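Local coordinates for Rho GTPase-activating protein 27 (Homo sapiens, PDB 3PP2) that probably switches the Rho-type GTPases CDC42 and RAC1 to their inactive GDP-bound state and may take part in clathrin-mediated endocytosis, at residues H15-A20 and R27-S32. Numbering follows the deposited sequence.
Sequences HRTKTA and RKKHWS
Thr-17 sets its methyl CG2 squarely over one face of the Trp-31 indole, 3.7 Å from the centroid of the six-membered ring, a CH-pi contact only 9° off the ring normal. With chi1 at -180° its OG1 lies anti to the backbone N of Thr-17, where it accepts the amide of His-30 (N to OG1 2.8 Å) and gives its own proton to Lys-18 O. One residue back, Arg-16 and Ser-32 form an antiparallel hydrogen-bonded pair, Arg-16 N to Ser-32 O at 2.9 Å and Ser-32 N to Arg-16 O at 3.1 Å. Here the first two long strands of the PH-domain barrel, 10-21 and 32-39, begin to pair, with 27-31 as the loop leading in. Toward the turn, waters also bridge the two backbones: one links Lys-18 N to His-30 O, another Lys-18 O to Lys-28 O. The Arg-16 guanidinium lays a face against Ser-32 CB, 3.6 Å from NH2, and a further water joins NH2 to Ser-32 OG and His-30 O. Ser-34 OG bonds to NE, and Phe-46 O and the carboxylate of Glu-67 to NH1, which fixes the rotation of the guanidinium. Arg-87 adds a cation-pi contact to Trp-31.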
ATOM      1  N   HIS A  15      -3.527 -11.522  -8.853  1.00 15.27           N
ATOM      2  CA  HIS A  15      -3.369 -11.903 -10.242  1.00 16.77           C
ATOM      3  C   HIS A  15      -2.179 -12.848 -10.357  1.00 15.48           C
ATOM      4  O   HIS A  15      -1.139 -12.674  -9.706  1.00 16.34           O
ATOM      5  CB  HIS A  15      -3.200 -10.695 -11.109  1.00 16.59           C
ATOM      6  CG  HIS A  15      -4.391  -9.826 -11.114  1.00 18.00           C
ATOM      7  ND1 HIS A  15      -5.289  -9.811 -12.145  1.00 19.72           N
ATOM      8  CD2 HIS A  15      -4.806  -8.896 -10.225  1.00 20.89           C
ATOM      9  CE1 HIS A  15      -6.231  -8.922 -11.878  1.00 22.09           C
ATOM     10  NE2 HIS A  15      -5.974  -8.368 -10.704  1.00 22.25           N
ATOM     11  N   ARG A  16      -2.320 -13.869 -11.175  1.00 16.47           N
ATOM     12  CA  ARG A  16      -1.216 -14.814 -11.387  1.00 16.51           C
ATOM     13  C   ARG A  16      -1.297 -15.475 -12.731  1.00 17.19           C
ATOM     14  O   ARG A  16      -2.402 -15.661 -13.281  1.00 18.42           O
ATOM     15  CB  ARG A  16      -1.185 -15.862 -10.265  1.00 17.05           C
ATOM     16  CG  ARG A  16      -2.164 -17.004 -10.371  1.00 18.23           C
ATOM     17  CD  ARG A  16      -3.570 -16.545 -10.238  1.00 19.20           C
ATOM     18  NE  ARG A  16      -4.550 -17.622 -10.169  1.00 18.46           N
ATOM     19  CZ  ARG A  16      -4.933 -18.333 -11.201  1.00 20.54           C
ATOM     20  NH1 ARG A  16      -5.879 -19.278 -11.040  1.00 21.28           N
ATOM     21  NH2 ARG A  16      -4.406 -18.092 -12.401  1.00 21.19           N
ATOM     22  N   THR A  17      -0.135 -15.883 -13.232  1.00 16.50           N
ATOM     23  CA  THR A  17      -0.055 -16.744 -14.394  1.00 16.75           C
ATOM     24  C   THR A  17       1.091 -17.725 -14.190  1.00 16.07           C
ATOM     25  O   THR A  17       2.139 -17.363 -13.646  1.00 17.89           O
ATOM     26  CB  THR A  17       0.205 -15.931 -15.697  1.00 18.01           C
ATOM     27  OG1 THR A  17       0.269 -16.829 -16.807  1.00 19.83           O
ATOM     28  CG2 THR A  17       1.473 -15.046 -15.679  1.00 19.47           C
ATOM     29  N   LYS A  18       0.916 -18.926 -14.696  1.00 16.94           N
ATOM     30  CA  LYS A  18       2.009 -19.860 -14.825  1.00 17.12           C
ATOM     31  C   LYS A  18       2.822 -19.416 -16.031  1.00 17.11           C
ATOM     32  O   LYS A  18       2.273 -18.860 -17.012  1.00 19.53           O
ATOM     33  CB  LYS A  18       1.481 -21.283 -15.013  1.00 17.75           C
ATOM     34  CG  LYS A  18       2.518 -22.365 -14.907  1.00 18.97           C
ATOM     35  CD  LYS A  18       1.848 -23.762 -14.840  1.00 19.96           C
ATOM     36  CE  LYS A  18       2.885 -24.858 -14.667  1.00 21.62           C
ATOM     37  NZ  LYS A  18       2.167 -26.181 -14.693  1.00 21.81           N
ATOM     38  N   THR A  19       4.146 -19.534 -15.908  1.00 17.73           N
ATOM     39  CA  THR A  19       5.065 -19.174 -16.999  1.00 18.57           C
ATOM     40  C   THR A  19       6.011 -20.315 -17.406  1.00 19.14           C
ATOM     41  O   THR A  19       6.566 -20.273 -18.490  1.00 19.40           O
ATOM     42  CB  THR A  19       5.906 -17.952 -16.627  1.00 19.42           C
ATOM     43  OG1 THR A  19       6.508 -18.186 -15.346  1.00 19.90           O
ATOM     44  CG2 THR A  19       5.029 -16.703 -16.582  1.00 20.74           C
ATOM     45  N   ALA A  20       6.172 -21.335 -16.577  1.00 18.37           N
ATOM     46  CA  ALA A  20       6.958 -22.525 -16.966  1.00 18.95           C
ATOM     47  C   ALA A  20       6.410 -23.752 -16.278  1.00 19.12           C
ATOM     48  O   ALA A  20       5.948 -23.667 -15.112  1.00 18.94           O
ATOM     49  CB  ALA A  20       8.412 -22.348 -16.632  1.00 19.83           C
ATOM     50  N   ARG A  27       4.299 -20.497 -23.998  1.00 24.06           N
ATOM     51  CA  ARG A  27       4.375 -19.579 -25.143  1.00 25.66           C
ATOM     52  C   ARG A  27       3.863 -18.193 -24.788  1.00 26.08           C
ATOM     53  O   ARG A  27       4.445 -17.192 -25.220  1.00 29.29           O
ATOM     54  CB  ARG A  27       3.568 -20.166 -26.305  1.00 26.06           C
ATOM     55  CG  ARG A  27       3.661 -19.422 -27.632  1.00 29.97           C
ATOM     56  CD  ARG A  27       2.886 -20.233 -28.714  1.00 33.71           C
ATOM     57  NE  ARG A  27       2.499 -19.434 -29.874  1.00 37.97           N
ATOM     58  N   LYS A  28       2.755 -18.113 -24.046  1.00 26.01           N
ATOM     59  CA  LYS A  28       2.197 -16.800 -23.672  1.00 26.10           C
ATOM     60  C   LYS A  28       1.722 -16.801 -22.243  1.00 24.96           C
ATOM     61  O   LYS A  28       1.643 -17.847 -21.615  1.00 23.19           O
ATOM     62  CB  LYS A  28       1.070 -16.396 -24.589  1.00 27.71           C
ATOM     63  CG  LYS A  28      -0.224 -17.136 -24.423  1.00 27.81           C
ATOM     64  CD  LYS A  28      -1.235 -16.719 -25.535  1.00 33.58           C
ATOM     65  N   LYS A  29       1.416 -15.617 -21.746  1.00 24.97           N
ATOM     66  CA  LYS A  29       0.865 -15.478 -20.411  1.00 24.65           C
ATOM     67  C   LYS A  29      -0.611 -15.813 -20.380  1.00 23.37           C
ATOM     68  O   LYS A  29      -1.334 -15.677 -21.398  1.00 26.33           O
ATOM     69  CB  LYS A  29       1.184 -14.090 -19.840  1.00 24.87           C
ATOM     70  CG  LYS A  29       2.692 -14.011 -19.430  1.00 28.84           C
ATOM     71  CD  LYS A  29       3.135 -12.707 -18.985  1.00 32.30           C
ATOM     72  CE  LYS A  29       4.646 -12.655 -18.916  1.00 31.09           C
ATOM     73  NZ  LYS A  29       5.297 -12.664 -20.267  1.00 33.60           N
ATOM     74  N   HIS A  30      -1.025 -16.346 -19.240  1.00 22.58           N
ATOM     75  CA  HIS A  30      -2.391 -16.749 -18.977  0.50 22.60           C
ATOM     76  C   HIS A  30      -2.859 -16.180 -17.638  1.00 22.08           C
ATOM     77  O   HIS A  30      -3.086 -16.907 -16.680  1.00 23.24           O
ATOM     78  CB  HIS A  30      -2.483 -18.281 -18.983  0.50 22.86           C
ATOM     79  CG  HIS A  30      -2.316 -18.875 -20.331  0.50 23.59           C
ATOM     80  ND1 HIS A  30      -1.082 -19.135 -20.889  0.50 24.84           N
ATOM     81  CD2 HIS A  30      -3.235 -19.261 -21.244  0.50 23.75           C
ATOM     82  CE1 HIS A  30      -1.249 -19.664 -22.089  0.50 24.81           C
ATOM     83  NE2 HIS A  30      -2.546 -19.749 -22.328  0.50 25.89           N
ATOM     84  N   TRP A  31      -2.936 -14.857 -17.560  1.00 22.49           N
ATOM     85  CA  TRP A  31      -3.324 -14.197 -16.317  1.00 22.23           C
ATOM     86  C   TRP A  31      -4.779 -14.379 -15.939  1.00 22.14           C
ATOM     87  O   TRP A  31      -5.687 -14.267 -16.796  1.00 24.36           O
ATOM     88  CB  TRP A  31      -3.075 -12.687 -16.392  1.00 22.40           C
ATOM     89  CG  TRP A  31      -1.670 -12.217 -16.483  1.00 21.19           C
ATOM     90  CD1 TRP A  31      -1.026 -11.760 -17.609  1.00 21.82           C
ATOM     91  CD2 TRP A  31      -0.761 -12.000 -15.392  1.00 18.41           C
ATOM     92  NE1 TRP A  31       0.234 -11.319 -17.291  1.00 22.96           N
ATOM     93  CE2 TRP A  31       0.428 -11.457 -15.939  1.00 19.85           C
ATOM     94  CE3 TRP A  31      -0.813 -12.264 -14.018  1.00 18.62           C
ATOM     95  CZ2 TRP A  31       1.553 -11.153 -15.145  1.00 19.04           C
ATOM     96  CZ3 TRP A  31       0.276 -11.960 -13.242  1.00 17.34           C
ATOM     97  CH2 TRP A  31       1.448 -11.403 -13.802  1.00 18.59           C
ATOM     98  N   SER A  32      -5.007 -14.575 -14.654  1.00 21.68           N
ATOM     99  CA  SER A  32      -6.316 -14.513 -14.022  1.00 22.16           C
ATOM    100  C   SER A  32      -6.163 -13.983 -12.606  1.00 19.85           C
ATOM    101  O   SER A  32      -5.088 -14.141 -12.011  1.00 19.35           O
ATOM    102  CB  SER A  32      -6.919 -15.914 -13.894  1.00 24.19           C
ATOM    103  OG  SER A  32      -7.161 -16.478 -15.132  1.00 31.61           O
TER
HETATM  104  O   HOH W   1      -5.129 -18.384 -15.080  1.00 39.94           O
HETATM  105  O   HOH W   2      -1.637 -19.440 -15.871  1.00 23.03           O
HETATM  106  O   HOH W   3       3.176 -17.827 -19.371  1.00 25.63           O